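Local coordinates for penaeus monodon metallodensovirus major capsid protein (Penaeus monodon metallodensovirus, PDB 6WH7) that forms, in sixty copies, the capsid shell of a shrimp densovirus and so probably protects its packaged genome, at residues Met57-Thr62 with Glu300-Glu305; Asn130-Ser135 with Asn288-Leu293; Ser168-Lys173 with Ile344-Thr349; Asn264-Ala269 with Gly360-Leu365. All blocks are in the same frame, centred on the assembly; numbering follows the deposited sequence.

Contact 1: Met57-Thr62 with Glu300-Glu305; sequences MVVYRT and EFRLWE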
loop_
_atom_site.group_PDB
_atom_site.type_symbol
_atom_site.label_atom_id
_atom_site.label_comp_id
_atom_site.label_asym_id
_atom_site.label_seq_id
_atom_site.Cartn_x
_atom_site.Cartn_y
_atom_site.Cartn_z
ATOM N N MET A 57 -46.123 52.076 -52.733
ATOM C CA MET A 57 -46.624 51.610 -51.453
ATOM C C MET A 57 -45.891 52.179 -50.254
ATOM O O MET A 57 -46.343 51.967 -49.129
ATOM C CB MET A 57 -46.557 50.086 -51.370
ATOM C CG MET A 57 -47.586 49.360 -52.175
ATOM S SD MET A 57 -47.392 47.609 -51.876
ATOM C CE MET A 57 -47.861 47.546 -50.152
ATOM N N VAL A 58 -44.771 52.870 -50.441
ATOM C CA VAL A 58 -44.021 53.343 -49.288
ATOM C C VAL A 58 -44.812 54.438 -48.591
ATOM O O VAL A 58 -45.304 55.378 -49.227
ATOM C CB VAL A 58 -42.614 53.806 -49.693
ATOM C CG1 VAL A 58 -42.674 54.888 -50.717
ATOM C CG2 VAL A 58 -41.870 54.301 -48.483
ATOM N N VAL A 59 -44.972 54.295 -47.283
ATOM C CA VAL A 59 -45.780 55.194 -46.476
ATOM C C VAL A 59 -44.858 56.165 -45.763
ATOM O O VAL A 59 -43.922 55.752 -45.072
ATOM C CB VAL A 59 -46.636 54.418 -45.466
ATOM C CG1 VAL A 59 -47.356 55.370 -44.560
ATOM C CG2 VAL A 59 -47.615 53.536 -46.188
ATOM N N TYR A 60 -45.122 57.449 -45.926
ATOM C CA TYR A 60 -44.354 58.491 -45.279
ATOM C C TYR A 60 -45.185 59.103 -44.168
ATOM O O TYR A 60 -46.404 59.218 -44.280
ATOM C CB TYR A 60 -43.963 59.567 -46.269
ATOM C CG TYR A 60 -43.177 59.070 -47.438
ATOM C CD1 TYR A 60 -41.803 59.016 -47.402
ATOM C CD2 TYR A 60 -43.819 58.645 -48.582
ATOM C CE1 TYR A 60 -41.093 58.562 -48.472
ATOM C CE2 TYR A 60 -43.119 58.183 -49.643
ATOM C CZ TYR A 60 -41.758 58.148 -49.593
ATOM O OH TYR A 60 -41.055 57.688 -50.673
ATOM N N ARG A 61 -44.519 59.506 -43.097
ATOM C CA ARG A 61 -45.189 59.996 -41.905
ATOM C C ARG A 61 -44.787 61.431 -41.634
ATOM O O ARG A 61 -43.602 61.766 -41.656
ATOM C CB ARG A 61 -44.867 59.113 -40.710
ATOM C CG ARG A 61 -45.484 57.759 -40.844
ATOM C CD ARG A 61 -45.059 56.813 -39.766
ATOM N NE ARG A 61 -45.727 55.530 -39.942
ATOM C CZ ARG A 61 -45.335 54.600 -40.805
ATOM N NH1 ARG A 61 -44.282 54.811 -41.579
ATOM N NH2 ARG A 61 -46.003 53.461 -40.900
ATOM N N THR A 62 -45.780 62.272 -41.390
ATOM C CA THR A 62 -45.562 63.649 -41.000
ATOM C C THR A 62 -46.527 63.990 -39.884
ATOM O O THR A 62 -47.426 63.219 -39.552
ATOM C CB THR A 62 -45.749 64.618 -42.164
ATOM O OG1 THR A 62 -45.335 65.924 -41.754
ATOM C CG2 THR A 62 -47.196 64.680 -42.582
ATOM N N GLU A 300 -49.986 60.075 -42.183
ATOM C CA GLU A 300 -49.288 59.230 -43.133
ATOM C C GLU A 300 -49.682 59.657 -44.532
ATOM O O GLU A 300 -50.856 59.899 -44.805
ATOM C CB GLU A 300 -49.626 57.756 -42.939
ATOM C CG GLU A 300 -49.076 57.153 -41.688
ATOM C CD GLU A 300 -49.513 55.724 -41.510
ATOM O OE1 GLU A 300 -50.395 55.274 -42.265
ATOM O OE2 GLU A 300 -48.973 55.047 -40.615
ATOM N N PHE A 301 -48.705 59.760 -45.416
ATOM C CA PHE A 301 -49.013 60.034 -46.803
ATOM C C PHE A 301 -48.255 59.068 -47.690
ATOM O O PHE A 301 -47.361 58.342 -47.258
ATOM C CB PHE A 301 -48.722 61.486 -47.185
ATOM C CG PHE A 301 -47.300 61.902 -47.005
ATOM C CD1 PHE A 301 -46.409 61.832 -48.050
ATOM C CD2 PHE A 301 -46.858 62.382 -45.790
ATOM C CE1 PHE A 301 -45.115 62.235 -47.888
ATOM C CE2 PHE A 301 -45.561 62.777 -45.624
ATOM C CZ PHE A 301 -44.690 62.711 -46.670
ATOM N N ARG A 302 -48.661 59.057 -48.949
ATOM C CA ARG A 302 -48.219 58.063 -49.903
ATOM C C ARG A 302 -48.128 58.733 -51.261
ATOM O O ARG A 302 -48.902 59.639 -51.569
ATOM C CB ARG A 302 -49.173 56.870 -49.876
ATOM C CG ARG A 302 -48.967 55.871 -50.942
ATOM C CD ARG A 302 -49.883 54.690 -50.768
ATOM N NE ARG A 302 -49.386 53.728 -49.799
ATOM C CZ ARG A 302 -50.035 52.625 -49.456
ATOM N NH1 ARG A 302 -51.218 52.368 -49.975
ATOM N NH2 ARG A 302 -49.506 51.783 -48.591
ATOM N N LEU A 303 -47.158 58.304 -52.059
ATOM C CA LEU A 303 -46.787 59.018 -53.267
ATOM C C LEU A 303 -47.449 58.422 -54.498
ATOM O O LEU A 303 -48.185 57.438 -54.440
ATOM C CB LEU A 303 -45.275 59.023 -53.451
ATOM C CG LEU A 303 -44.545 59.700 -52.308
ATOM C CD1 LEU A 303 -43.086 59.805 -52.586
ATOM C CD2 LEU A 303 -45.123 61.011 -52.102
ATOM N N TRP A 304 -47.159 59.041 -55.633
ATOM C CA TRP A 304 -47.738 58.711 -56.919
ATOM C C TRP A 304 -47.106 57.459 -57.514
ATOM O O TRP A 304 -46.037 57.007 -57.100
ATOM C CB TRP A 304 -47.584 59.890 -57.864
ATOM C CG TRP A 304 -48.309 61.069 -57.359
ATOM C CD1 TRP A 304 -47.787 62.104 -56.658
ATOM C CD2 TRP A 304 -49.707 61.322 -57.469
ATOM N NE1 TRP A 304 -48.765 63.002 -56.346
ATOM C CE2 TRP A 304 -49.958 62.542 -56.832
ATOM C CE3 TRP A 304 -50.769 60.640 -58.057
ATOM C CZ2 TRP A 304 -51.223 63.094 -56.763
ATOM C CZ3 TRP A 304 -52.018 61.189 -57.986
ATOM C CH2 TRP A 304 -52.239 62.403 -57.347
ATOM N N GLU A 305 -47.805 56.890 -58.491
ATOM C CA GLU A 305 -47.330 55.698 -59.174
ATOM C C GLU A 305 -46.020 55.963 -59.898
ATOM O O GLU A 305 -45.825 57.017 -60.502
ATOM C CB GLU A 305 -48.370 55.219 -60.179
ATOM C CG GLU A 305 -49.662 54.770 -59.567
ATOM C CD GLU A 305 -50.613 55.913 -59.322
ATOM O OE1 GLU A 305 -50.249 57.069 -59.602
ATOM O OE2 GLU A 305 -51.729 55.653 -58.847
#
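Y60 lays its CB over one face of the F301 ring. CB lies 3.5 Å from the centroid of that ring, a CH-pi contact. The two rings are nearly parallel, with planes 18° apart, but they are slid apart and barely overlap. F301 reaches Y60 because chi1 is 60°: CG sits between the backbone N and the carbonyl carbon, and the ring folds back toward the neighbouring strand. L303 continues this apolar face, with its CD1 3.4 Å from Y60 CE2.

Y60 and F301 form an antiparallel hydrogen-bonded pair. Y60 N bonds to F301 O at 2.8 Å, and F301 N bonds back to Y60 O. The Y60 hydroxyl is used at a subunit interface, where it pairs with R61 O of a second subunit.

The other face carries the charged R61, E300 and R302, with V59 among them. R61 and E300 run side by side, and R61 NE makes a salt bridge to E300 OE2 at 3.4 Å. Their planar ends are 85° apart. E300 OE1 turns to R120. R302 places NH2 near V59 CG2 and gives a weak bond to M57 O, while its NH1 bonds to R352 O of a third subunit.

The pairing joins the start of strand 59-75 to the end of strand 287-302, consistent with the BI pair in the BIDG sheet of a viral jelly roll.

Contact 2: Asn130-Ser135 with Asn288-Leu293; sequences NLILTS and NAQFTL
A289 CB is the apolar centre, touched by two leucines of the other strand. L131 CD1 lies 3.7 Å from A289 CB, and L133 CD2 lies 3.9 Å from it. The L131 side chain starts anti to its own N (chi1 178°), and its end comes back toward strand 288-293. The same CD1 also meets F291 CD2 at 4.0 Å. M157 touches all four of these side chains.

Backbone bonds hold the strands together in antiparallel register. I132 and Q290 form one hydrogen-bonded pair. I132 N bonds to Q290 O, and Q290 N lies 2.6 Å from I132 O. T134 and N288 form the next, with T134 N 2.9 Å from N288 O. In this last bond the donor stands 42° out of the carbonyl plane. L133 and A289 make the non-hydrogen-bonded pair between them.

The opposite face carries I132, T134, N288 and Q290. I132 and Q290 lie side by side and point the same way, and I132 CD1 comes up to Q290 OE1. T134 and N288 instead cross at about a right angle. At this polar edge the N288 amide has weak bonds to G74 N and to D136 OD1.

Strand 287-302 runs between strand 118-135 and strand 59-75, to which A289 and F291 bond by their backbones. M157 belongs to strand 157-162 of the second sheet, so the leucine face looks into the jelly-roll interior. I132, T134 and Q290 pack on a fourth subunit.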
loop_
_atom_site.group_PDB
_atom_site.type_symbol
_atom_site.label_atom_id
_atom_site.label_comp_id
_atom_site.label_asym_id
_atom_site.label_seq_id
_atom_site.Cartn_x
_atom_site.Cartn_y
_atom_site.Cartn_z
ATOM N N ASN A 130 -49.902 74.095 -18.282
ATOM C CA ASN A 130 -49.562 75.336 -17.593
ATOM C C ASN A 130 -50.815 76.166 -17.311
ATOM O O ASN A 130 -51.001 77.277 -17.808
ATOM C CB ASN A 130 -48.522 76.106 -18.407
ATOM C CG ASN A 130 -47.242 75.330 -18.557
ATOM O OD1 ASN A 130 -46.800 75.056 -19.663
ATOM N ND2 ASN A 130 -46.630 74.979 -17.441
ATOM N N LEU A 131 -51.662 75.583 -16.467
ATOM C CA LEU A 131 -52.937 76.193 -16.128
ATOM C C LEU A 131 -52.731 77.394 -15.227
ATOM O O LEU A 131 -51.993 77.320 -14.244
ATOM C CB LEU A 131 -53.840 75.177 -15.441
ATOM C CG LEU A 131 -55.198 75.689 -14.994
ATOM C CD1 LEU A 131 -56.027 76.085 -16.182
ATOM C CD2 LEU A 131 -55.902 74.661 -14.192
ATOM N N ILE A 132 -53.386 78.501 -15.564
ATOM C CA ILE A 132 -53.403 79.702 -14.741
ATOM C C ILE A 132 -54.853 80.042 -14.453
ATOM O O ILE A 132 -55.624 80.317 -15.376
ATOM C CB ILE A 132 -52.697 80.887 -15.416
ATOM C CG1 ILE A 132 -51.212 80.605 -15.568
ATOM C CG2 ILE A 132 -52.897 82.146 -14.606
ATOM C CD1 ILE A 132 -50.511 81.600 -16.435
ATOM N N LEU A 133 -55.218 80.033 -13.183
ATOM C CA LEU A 133 -56.582 80.274 -12.751
ATOM C C LEU A 133 -56.705 81.674 -12.173
ATOM O O LEU A 133 -55.813 82.140 -11.462
ATOM C CB LEU A 133 -56.990 79.239 -11.713
ATOM C CG LEU A 133 -57.026 77.797 -12.197
ATOM C CD1 LEU A 133 -57.169 76.885 -11.030
ATOM C CD2 LEU A 133 -58.178 77.598 -13.144
ATOM N N THR A 134 -57.808 82.342 -12.492
ATOM C CA THR A 134 -58.074 83.686 -12.006
ATOM C C THR A 134 -59.553 83.810 -11.669
ATOM O O THR A 134 -60.386 83.043 -12.150
ATOM C CB THR A 134 -57.678 84.763 -13.032
ATOM O OG1 THR A 134 -58.423 84.583 -14.235
ATOM C CG2 THR A 134 -56.197 84.697 -13.363
ATOM N N SER A 135 -59.873 84.788 -10.825
ATOM C CA SER A 135 -61.247 85.118 -10.480
ATOM C C SER A 135 -61.521 86.574 -10.818
ATOM O O SER A 135 -60.635 87.421 -10.713
ATOM C CB SER A 135 -61.540 84.884 -8.994
ATOM O OG SER A 135 -61.482 83.510 -8.657
ATOM N N ASN A 288 -61.726 81.933 -14.061
ATOM C CA ASN A 288 -61.166 82.055 -15.388
ATOM C C ASN A 288 -59.920 81.196 -15.443
ATOM O O ASN A 288 -59.320 80.878 -14.418
ATOM C CB ASN A 288 -60.843 83.504 -15.710
ATOM C CG ASN A 288 -62.022 84.406 -15.496
ATOM O OD1 ASN A 288 -62.978 84.399 -16.260
ATOM N ND2 ASN A 288 -61.961 85.198 -14.438
ATOM N N ALA A 289 -59.543 80.798 -16.644
ATOM C CA ALA A 289 -58.403 79.918 -16.793
ATOM C C ALA A 289 -57.617 80.292 -18.031
ATOM O O ALA A 289 -58.194 80.576 -19.080
ATOM C CB ALA A 289 -58.837 78.456 -16.877
ATOM N N GLN A 290 -56.302 80.319 -17.888
ATOM C CA GLN A 290 -55.400 80.281 -19.021
ATOM C C GLN A 290 -54.629 78.973 -18.989
ATOM O O GLN A 290 -54.256 78.484 -17.923
ATOM C CB GLN A 290 -54.373 81.406 -19.012
ATOM C CG GLN A 290 -53.650 81.448 -20.333
ATOM C CD GLN A 290 -52.315 82.092 -20.268
ATOM O OE1 GLN A 290 -51.835 82.426 -19.196
ATOM N NE2 GLN A 290 -51.696 82.268 -21.409
ATOM N N PHE A 291 -54.372 78.425 -20.163
ATOM C CA PHE A 291 -53.457 77.307 -20.297
ATOM C C PHE A 291 -52.895 77.336 -21.705
ATOM O O PHE A 291 -53.267 78.174 -22.526
ATOM C CB PHE A 291 -54.149 75.983 -19.970
ATOM C CG PHE A 291 -55.426 75.775 -20.708
ATOM C CD1 PHE A 291 -55.440 75.176 -21.946
ATOM C CD2 PHE A 291 -56.614 76.195 -20.164
ATOM C CE1 PHE A 291 -56.610 75.000 -22.613
ATOM C CE2 PHE A 291 -57.778 76.019 -20.828
ATOM C CZ PHE A 291 -57.780 75.417 -22.050
ATOM N N THR A 292 -51.987 76.415 -21.977
ATOM C CA THR A 292 -51.371 76.289 -23.283
ATOM C C THR A 292 -51.983 75.095 -23.994
ATOM O O THR A 292 -52.082 74.009 -23.417
ATOM C CB THR A 292 -49.860 76.118 -23.153
ATOM O OG1 THR A 292 -49.323 77.232 -22.441
ATOM C CG2 THR A 292 -49.219 76.060 -24.508
ATOM N N LEU A 293 -52.408 75.300 -25.228
ATOM C CA LEU A 293 -52.953 74.235 -26.053
ATOM C C LEU A 293 -51.912 73.863 -27.094
ATOM O O LEU A 293 -51.613 74.656 -27.988
ATOM C CB LEU A 293 -54.258 74.662 -26.713
ATOM C CG LEU A 293 -54.842 73.631 -27.668
ATOM C CD1 LEU A 293 -55.191 72.380 -26.917
ATOM C CD2 LEU A 293 -56.049 74.185 -28.364
#

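Contact 3: Ser168-Lys173 with Ile344-Thr349; sequences SKVYPK and IQFGPT
This is a short antiparallel strand pairing in a small three-stranded sheet, separate from the two main sheets of the jelly roll. K169 and V170 begin strand 169-179, and I344 and Q345 end strand 340-345, which is the middle strand of the three. V170 and I344 are a hydrogen-bonded pair: V170 N lies 2.8 Å from I344 O, and I344 N bonds to V170 O. The pairing runs one step past the strand, where F346 N reaches S168 O at 3.3 Å.

The two faces differ. K169 and Q345 lie side by side on a partly exposed face. The lysine bends at chi3 (-70°), which sets its CE 3.3 Å from Q345 NE2; this is contact without a polar bond. V170 and I344 point to the buried face, where both meet W178 and V82. V82 belongs to strand 79-83, so the small sheet rests against one of the main sheets. After F346 the chain turns at G347, whose positive phi suits glycine.

F346 closes the buried side. Its ring also meets Y272, and I344 CG2 from its own segment lies over one face. V170 CG2 comes in at the ring edge, in plane, 3.9 Å from F346 CE2.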
loop_
_atom_site.group_PDB
_atom_site.type_symbol
_atom_site.label_atom_id
_atom_site.label_comp_id
_atom_site.label_asym_id
_atom_site.label_seq_id
_atom_site.Cartn_x
_atom_site.Cartn_y
_atom_site.Cartn_z
ATOM N N SER A 168 -74.710 63.331 -26.456
ATOM C CA SER A 168 -74.468 62.803 -27.790
ATOM C C SER A 168 -74.097 63.914 -28.756
ATOM O O SER A 168 -73.133 63.799 -29.516
ATOM C CB SER A 168 -75.708 62.067 -28.281
ATOM O OG SER A 168 -75.538 61.621 -29.608
ATOM N N LYS A 169 -74.863 64.990 -28.735
ATOM C CA LYS A 169 -74.689 66.126 -29.613
ATOM C C LYS A 169 -74.764 67.374 -28.759
ATOM O O LYS A 169 -75.560 67.444 -27.821
ATOM C CB LYS A 169 -75.756 66.145 -30.696
ATOM C CG LYS A 169 -75.605 67.244 -31.691
ATOM C CD LYS A 169 -76.769 67.257 -32.637
ATOM C CE LYS A 169 -76.753 66.068 -33.558
ATOM N NZ LYS A 169 -77.894 66.121 -34.503
ATOM N N VAL A 170 -73.928 68.352 -29.074
ATOM C CA VAL A 170 -73.705 69.493 -28.203
ATOM C C VAL A 170 -73.929 70.763 -29.000
ATOM O O VAL A 170 -73.354 70.933 -30.077
ATOM C CB VAL A 170 -72.288 69.462 -27.607
ATOM C CG1 VAL A 170 -72.060 70.668 -26.799
ATOM C CG2 VAL A 170 -72.111 68.234 -26.753
ATOM N N TYR A 171 -74.741 71.651 -28.472
ATOM C CA TYR A 171 -75.106 72.882 -29.139
ATOM C C TYR A 171 -74.548 74.082 -28.394
ATOM O O TYR A 171 -74.329 74.018 -27.182
ATOM C CB TYR A 171 -76.628 73.030 -29.223
ATOM C CG TYR A 171 -77.308 71.992 -30.064
ATOM C CD1 TYR A 171 -77.517 72.199 -31.411
ATOM C CD2 TYR A 171 -77.738 70.802 -29.510
ATOM C CE1 TYR A 171 -78.142 71.259 -32.179
ATOM C CE2 TYR A 171 -78.360 69.854 -30.271
ATOM C CZ TYR A 171 -78.561 70.086 -31.604
ATOM O OH TYR A 171 -79.189 69.140 -32.372
ATOM N N PRO A 172 -74.297 75.189 -29.081
ATOM C CA PRO A 172 -73.918 76.413 -28.380
ATOM C C PRO A 172 -75.067 76.958 -27.550
ATOM O O PRO A 172 -76.231 76.604 -27.731
ATOM C CB PRO A 172 -73.545 77.367 -29.517
ATOM C CG PRO A 172 -74.252 76.851 -30.685
ATOM C CD PRO A 172 -74.266 75.370 -30.539
ATOM N N LYS A 173 -74.716 77.848 -26.629
ATOM C CA LYS A 173 -75.722 78.525 -25.835
ATOM C C LYS A 173 -76.585 79.406 -26.723
ATOM O O LYS A 173 -76.233 79.717 -27.859
ATOM C CB LYS A 173 -75.085 79.380 -24.755
ATOM C CG LYS A 173 -74.435 78.623 -23.654
ATOM C CD LYS A 173 -73.607 79.588 -22.864
ATOM C CE LYS A 173 -74.468 80.706 -22.316
ATOM N NZ LYS A 173 -73.665 81.711 -21.580
ATOM N N ILE A 344 -71.775 69.996 -32.214
ATOM C CA ILE A 344 -70.652 69.075 -32.233
ATOM C C ILE A 344 -71.141 67.732 -31.723
ATOM O O ILE A 344 -71.691 67.640 -30.621
ATOM C CB ILE A 344 -69.464 69.586 -31.407
ATOM C CG1 ILE A 344 -68.858 70.819 -32.066
ATOM C CG2 ILE A 344 -68.412 68.521 -31.292
ATOM C CD1 ILE A 344 -67.813 71.499 -31.233
ATOM N N GLN A 345 -70.958 66.705 -32.534
ATOM C CA GLN A 345 -71.248 65.326 -32.192
ATOM C C GLN A 345 -69.976 64.675 -31.682
ATOM O O GLN A 345 -68.881 64.993 -32.142
ATOM C CB GLN A 345 -71.754 64.586 -33.420
ATOM C CG GLN A 345 -73.029 65.140 -33.967
ATOM C CD GLN A 345 -73.352 64.574 -35.318
ATOM O OE1 GLN A 345 -72.461 64.159 -36.054
ATOM N NE2 GLN A 345 -74.631 64.551 -35.659
ATOM N N PHE A 346 -70.109 63.769 -30.716
ATOM C CA PHE A 346 -68.925 63.098 -30.187
ATOM C C PHE A 346 -68.933 61.597 -30.439
ATOM O O PHE A 346 -68.129 61.131 -31.248
ATOM C CB PHE A 346 -68.720 63.444 -28.718
ATOM C CG PHE A 346 -68.233 64.837 -28.521
ATOM C CD1 PHE A 346 -66.929 65.160 -28.832
ATOM C CD2 PHE A 346 -69.058 65.820 -28.034
ATOM C CE1 PHE A 346 -66.465 66.429 -28.664
ATOM C CE2 PHE A 346 -68.591 67.092 -27.863
ATOM C CZ PHE A 346 -67.293 67.393 -28.176
ATOM N N GLY A 347 -69.779 60.819 -29.788
ATOM C CA GLY A 347 -69.796 59.417 -30.114
ATOM C C GLY A 347 -68.521 58.690 -29.736
ATOM O O GLY A 347 -67.746 58.284 -30.599
ATOM N N PRO A 348 -68.235 58.582 -28.445
ATOM C CA PRO A 348 -67.040 57.855 -28.013
ATOM C C PRO A 348 -67.045 56.417 -28.494
ATOM O O PRO A 348 -68.052 55.879 -28.952
ATOM C CB PRO A 348 -67.132 57.912 -26.489
ATOM C CG PRO A 348 -68.560 58.041 -26.224
ATOM C CD PRO A 348 -69.089 58.924 -27.300
ATOM N N THR A 349 -65.881 55.792 -28.409
ATOM C CA THR A 349 -65.839 54.345 -28.512
ATOM C C THR A 349 -66.523 53.783 -27.277
ATOM O O THR A 349 -66.068 54.008 -26.152
ATOM C CB THR A 349 -64.395 53.862 -28.608
ATOM O OG1 THR A 349 -63.787 54.396 -29.786
ATOM C CG2 THR A 349 -64.337 52.383 -28.677
#

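Contact 4: Asn264-Ala269 with Gly360-Leu365; sequences NNRGMA and GKMSML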
loop_
_atom_site.group_PDB
_atom_site.type_symbol
_atom_site.label_atom_id
_atom_site.label_comp_id
_atom_site.label_asym_id
_atom_site.label_seq_id
_atom_site.Cartn_x
_atom_site.Cartn_y
_atom_site.Cartn_z
ATOM N N ASN A 264 -66.242 48.558 -36.763
ATOM C CA ASN A 264 -65.682 48.380 -35.417
ATOM C C ASN A 264 -65.813 49.512 -34.403
ATOM O O ASN A 264 -65.200 49.379 -33.349
ATOM C CB ASN A 264 -64.197 47.985 -35.434
ATOM C CG ASN A 264 -63.996 46.529 -35.690
ATOM O OD1 ASN A 264 -64.910 45.732 -35.515
ATOM N ND2 ASN A 264 -62.789 46.159 -36.077
ATOM N N ASN A 265 -66.465 50.631 -34.686
ATOM C CA ASN A 265 -66.642 51.614 -33.617
ATOM C C ASN A 265 -65.343 52.110 -33.003
ATOM O O ASN A 265 -64.973 51.687 -31.908
ATOM C CB ASN A 265 -67.512 51.065 -32.485
ATOM C CG ASN A 265 -67.807 52.109 -31.427
ATOM O OD1 ASN A 265 -67.877 53.296 -31.714
ATOM N ND2 ASN A 265 -67.959 51.668 -30.193
ATOM N N ARG A 266 -64.617 52.958 -33.707
ATOM C CA ARG A 266 -63.567 53.755 -33.099
ATOM C C ARG A 266 -64.056 55.191 -33.097
ATOM O O ARG A 266 -64.356 55.745 -34.156
ATOM C CB ARG A 266 -62.253 53.624 -33.859
ATOM C CG ARG A 266 -61.074 54.216 -33.149
ATOM C CD ARG A 266 -59.870 54.187 -34.040
ATOM N NE ARG A 266 -59.465 52.836 -34.384
ATOM C CZ ARG A 266 -58.590 52.121 -33.694
ATOM N NH1 ARG A 266 -58.008 52.638 -32.626
ATOM N NH2 ARG A 266 -58.285 50.899 -34.084
ATOM N N GLY A 267 -64.146 55.787 -31.918
ATOM C CA GLY A 267 -64.650 57.138 -31.814
ATOM C C GLY A 267 -63.948 57.850 -30.686
ATOM O O GLY A 267 -63.182 57.253 -29.933
ATOM N N MET A 268 -64.202 59.144 -30.582
ATOM C CA MET A 268 -63.595 59.956 -29.542
ATOM C C MET A 268 -64.653 60.502 -28.610
ATOM O O MET A 268 -65.671 61.027 -29.059
ATOM C CB MET A 268 -62.774 61.097 -30.129
ATOM C CG MET A 268 -61.557 60.600 -30.830
ATOM S SD MET A 268 -60.353 61.869 -31.161
ATOM C CE MET A 268 -61.131 62.640 -32.493
ATOM N N ALA A 269 -64.397 60.378 -27.318
ATOM C CA ALA A 269 -65.313 60.873 -26.315
ATOM C C ALA A 269 -65.284 62.392 -26.268
ATOM O O ALA A 269 -64.317 63.037 -26.680
ATOM C CB ALA A 269 -64.963 60.297 -24.948
ATOM N N GLY A 360 -58.809 47.262 -34.169
ATOM C CA GLY A 360 -58.110 47.830 -35.299
ATOM C C GLY A 360 -58.899 47.790 -36.588
ATOM O O GLY A 360 -59.978 47.209 -36.693
ATOM N N LYS A 361 -58.322 48.436 -37.598
ATOM C CA LYS A 361 -58.834 48.434 -38.962
ATOM C C LYS A 361 -60.255 48.975 -39.004
ATOM O O LYS A 361 -61.223 48.212 -39.026
ATOM C CB LYS A 361 -58.765 47.043 -39.584
ATOM C CG LYS A 361 -58.965 47.087 -41.082
ATOM C CD LYS A 361 -58.970 45.724 -41.745
ATOM C CE LYS A 361 -60.317 45.048 -41.594
ATOM N NZ LYS A 361 -60.372 43.762 -42.331
ATOM N N MET A 362 -60.389 50.296 -38.946
ATOM C CA MET A 362 -61.692 50.940 -38.967
ATOM C C MET A 362 -62.499 50.686 -40.230
ATOM O O MET A 362 -63.648 51.125 -40.292
ATOM C CB MET A 362 -61.534 52.441 -38.783
ATOM C CG MET A 362 -61.309 52.854 -37.364
ATOM S SD MET A 362 -61.304 54.634 -37.221
ATOM C CE MET A 362 -59.607 54.935 -37.599
ATOM N N SER A 363 -61.948 50.030 -41.242
ATOM C CA SER A 363 -62.716 49.774 -42.449
ATOM C C SER A 363 -62.451 48.368 -42.951
ATOM O O SER A 363 -61.431 47.760 -42.645
ATOM C CB SER A 363 -62.378 50.759 -43.560
ATOM O OG SER A 363 -61.051 50.565 -43.995
ATOM N N MET A 364 -63.379 47.866 -43.752
ATOM C CA MET A 364 -63.190 46.624 -44.476
ATOM C C MET A 364 -63.595 46.852 -45.920
ATOM O O MET A 364 -64.140 47.894 -46.279
ATOM C CB MET A 364 -63.991 45.465 -43.877
ATOM C CG MET A 364 -65.471 45.511 -44.142
ATOM S SD MET A 364 -66.251 44.040 -43.486
ATOM C CE MET A 364 -65.676 42.828 -44.661
ATOM N N LEU A 365 -63.307 45.874 -46.754
ATOM C CA LEU A 365 -63.546 45.979 -48.183
ATOM C C LEU A 365 -64.694 45.027 -48.490
ATOM O O LEU A 365 -64.555 43.811 -48.338
ATOM C CB LEU A 365 -62.269 45.632 -48.938
ATOM C CG LEU A 365 -61.995 46.318 -50.258
ATOM C CD1 LEU A 365 -62.477 47.738 -50.184
ATOM C CD2 LEU A 365 -60.513 46.309 -50.472
#
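One hydrogen bond joins the two segments. N264 ND2 gives it to G360 O at 3.1 Å. The carbonyl oxygen lies in the plane of the N264 amide, and the N-H...O angle is 146°.

Van der Waals contact makes up the rest, and R266 and M362 carry most of it. The two side chains cross at about a right angle. M362 sets its thioether end across the aliphatic part of the arginine: SD is 3.6 Å from R266 CB and 3.5 Å from R266 CD. The arginine leaves the backbone extended, then bends at chi3 (-63°). The bend turns the guanidinium edge to the other segment. M362 CG meets it in plane, 3.5 Å from R266 NE. G360 CA lies at the same edge, 3.3 Å from R266 NH2. R266 NH1 has a weak bond to D223 O.

M364 bonds to R261 by its backbone within the pairing of strands 363-368 and 257-262, and M362 to V263 just beyond it. N264 and L365 also bond by their backbones to neighbouring subunits.

The contact ties the C-terminal strand to what is probably the GH loop of the jelly roll, a loop that in parvovirus capsids commonly builds intersubunit contacts.

Contacts 1 and 2 share strand 287-302 and lie near its two ends, with centres about 39 Å apart. Contact 2 is buried and mostly apolar on its inner face. Contact 1 is partly buried, and its charged face and its tyrosine reach other subunits. Contacts 3 and 4 lie outside that sheet and bury less area. Contact 3 is still a backbone pairing, whereas contact 4, at the surface, depends on side chains and one hydrogen bond from an asparagine amide. These two touch: T349 OG1 is 2.6 Å from G267 N, a probable hydrogen bond, and P348 packs on A269. Both reach the same sixth subunit, while contacts 1 and 4 share the third.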